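Local coordinates for taurocyamine kinase (Schistosoma mansoni, PDB 4WOD), which reversibly transfers a phosphate group between ATP and the guanidino compound taurocyamine, giving N-phosphotaurocyamine and ADP, at residues 60-65 against 78-83. The protein carries 4 engineered substitutions. Sequence-based numbering, arbitrary orientation.
Sequences LLPRSC and DAVIAD. With ARG (arginine), chain B.
Carboxylate oxygen OXT of the bound arginine is gripped by the backbone N of Leu-61 at 3.0 Å and by NH1 of Arg-63 at 2.9 Å, with Arg-63 NH2 adding a weak third bond. The other oxygen, O, takes a nearly straight bond of 2.8 Å from the backbone N of Leu-60, so both carboxylate oxygens are held by one loop. This loop, 60-65, belongs to the small helical N-terminal domain of the first of two phosphagen kinase repeats and forms part of the pocket that holds the ligand. Glu-222, from the catalytic domain of the same repeat, also hydrogen-bonds the ligand, and Cys-268, the predicted active-site residue, lies close to Leu-61. The Arg-63 chain turns at chi2 (-68°), and its guanidinium doubles back to meet its own loop edge-on, with Leu-61 C at that edge; NH1 also donates to the carbonyl O of Pro-62 at 3.1 Å. That oxygen lies almost in the guanidinium plane, whereas NH1 stands well above the carbonyl plane; the two acceptors of NH1 should restrict rotation of the group. Over one guanidinium face passes CD of the ligand, 3.3 Å from Arg-63 NH2. Behind the loop, helix 74-84 supplies a small, buried apolar contact through Val-80. Leu-61 serves both ligand and helix: its CD1 lies 3.7 Å from the ligand N, while its other methyl, CD2, reaches the helix. Val-80 sets CG1 anti to its backbone N (chi1 168°), and this single methyl meets both Leu-61 CD2, at 3.6 Å, and the ring carbon CD of Pro-62, at 3.8 Å.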
# COMPACT_ATOMS: atom_id res chain seq x y z
N LEU A 60 -15.46 -1.58 -9.68
CA LEU A 60 -15.68 -1.76 -8.25
C LEU A 60 -17.14 -1.59 -7.80
O LEU A 60 -17.60 -2.26 -6.86
CB LEU A 60 -14.81 -0.76 -7.50
CG LEU A 60 -14.70 -0.97 -6.00
CD1 LEU A 60 -14.08 -2.33 -5.74
CD2 LEU A 60 -13.85 0.14 -5.38
N LEU A 61 -17.85 -0.70 -8.47
CA LEU A 61 -19.18 -0.25 -8.04
C LEU A 61 -20.28 -0.54 -9.05
O LEU A 61 -20.02 -0.68 -10.23
CB LEU A 61 -19.14 1.26 -7.77
CG LEU A 61 -18.25 1.68 -6.59
CD1 LEU A 61 -18.23 3.19 -6.44
CD2 LEU A 61 -18.72 1.03 -5.31
N PRO A 62 -21.54 -0.65 -8.58
CA PRO A 62 -22.64 -0.67 -9.54
C PRO A 62 -22.84 0.73 -10.10
O PRO A 62 -22.09 1.65 -9.75
CB PRO A 62 -23.86 -1.08 -8.70
CG PRO A 62 -23.49 -0.60 -7.26
CD PRO A 62 -21.99 -0.83 -7.18
N ARG A 63 -23.87 0.92 -10.92
CA ARG A 63 -24.29 2.28 -11.22
C ARG A 63 -25.75 2.37 -10.82
O ARG A 63 -26.25 1.52 -10.09
CB ARG A 63 -24.04 2.63 -12.70
CG ARG A 63 -22.55 2.52 -13.12
CD ARG A 63 -21.65 3.60 -12.44
NE ARG A 63 -20.25 3.61 -12.91
CZ ARG A 63 -19.28 2.84 -12.44
NH1 ARG A 63 -19.52 1.95 -11.48
NH2 ARG A 63 -18.05 2.95 -12.94
N SER A 64 -26.46 3.40 -11.28
CA SER A 64 -27.86 3.52 -10.91
C SER A 64 -28.71 3.76 -12.14
O SER A 64 -28.39 4.60 -12.96
CB SER A 64 -28.06 4.64 -9.87
OG SER A 64 -27.37 5.81 -10.24
N CYS A 65 -29.78 2.98 -12.24
CA CYS A 65 -30.73 3.09 -13.34
C CYS A 65 -31.39 4.47 -13.39
O CYS A 65 -31.73 4.97 -14.46
CB CYS A 65 -31.79 2.00 -13.21
SG CYS A 65 -32.71 1.92 -11.63
N ASP A 78 -27.07 0.86 0.24
CA ASP A 78 -26.55 1.38 1.51
C ASP A 78 -25.35 0.56 1.94
O ASP A 78 -24.36 1.09 2.46
CB ASP A 78 -27.63 1.38 2.60
CG ASP A 78 -28.41 2.68 2.64
OD1 ASP A 78 -28.19 3.52 1.74
OD2 ASP A 78 -29.24 2.86 3.55
N ALA A 79 -25.41 -0.74 1.68
CA ALA A 79 -24.30 -1.62 1.99
C ALA A 79 -23.08 -1.25 1.15
O ALA A 79 -21.97 -1.12 1.68
CB ALA A 79 -24.70 -3.07 1.78
N VAL A 80 -23.29 -1.05 -0.16
CA VAL A 80 -22.20 -0.68 -1.06
C VAL A 80 -21.58 0.67 -0.69
O VAL A 80 -20.36 0.85 -0.70
CB VAL A 80 -22.71 -0.64 -2.54
CG1 VAL A 80 -21.69 0.02 -3.45
CG2 VAL A 80 -23.06 -2.05 -3.03
N ILE A 81 -22.44 1.63 -0.39
CA ILE A 81 -22.02 3.00 -0.12
C ILE A 81 -21.26 3.09 1.20
O ILE A 81 -20.19 3.70 1.26
CB ILE A 81 -23.25 3.95 -0.10
CG1 ILE A 81 -23.80 4.14 -1.52
CG2 ILE A 81 -22.91 5.30 0.52
CD1 ILE A 81 -25.23 4.70 -1.56
N ALA A 82 -21.81 2.46 2.24
CA ALA A 82 -21.15 2.40 3.54
C ALA A 82 -19.75 1.79 3.42
O ALA A 82 -18.80 2.28 4.00
CB ALA A 82 -22.00 1.61 4.55
N ASP A 83 -19.64 0.73 2.63
CA ASP A 83 -18.36 0.08 2.39
C ASP A 83 -17.36 0.98 1.64
O ASP A 83 -16.25 1.23 2.13
CB ASP A 83 -18.62 -1.23 1.63
CG ASP A 83 -17.45 -2.20 1.71
OD1 ASP A 83 -16.28 -1.75 1.63
OD2 ASP A 83 -17.70 -3.42 1.84
N ARG B . -15.01 3.23 -8.26
CA ARG B . -15.74 3.08 -9.48
C ARG B . -15.78 1.70 -10.11
O ARG B . -14.72 1.05 -10.28
CB ARG B . -15.33 4.11 -10.47
CG ARG B . -16.01 5.42 -10.24
CD ARG B . -16.92 5.62 -11.40
NE ARG B . -17.61 6.87 -11.27
CZ ARG B . -17.70 7.74 -12.23
NH1 ARG B . -18.35 8.85 -12.05
NH2 ARG B . -17.11 7.49 -13.37
OXT ARG B . -16.95 1.40 -10.37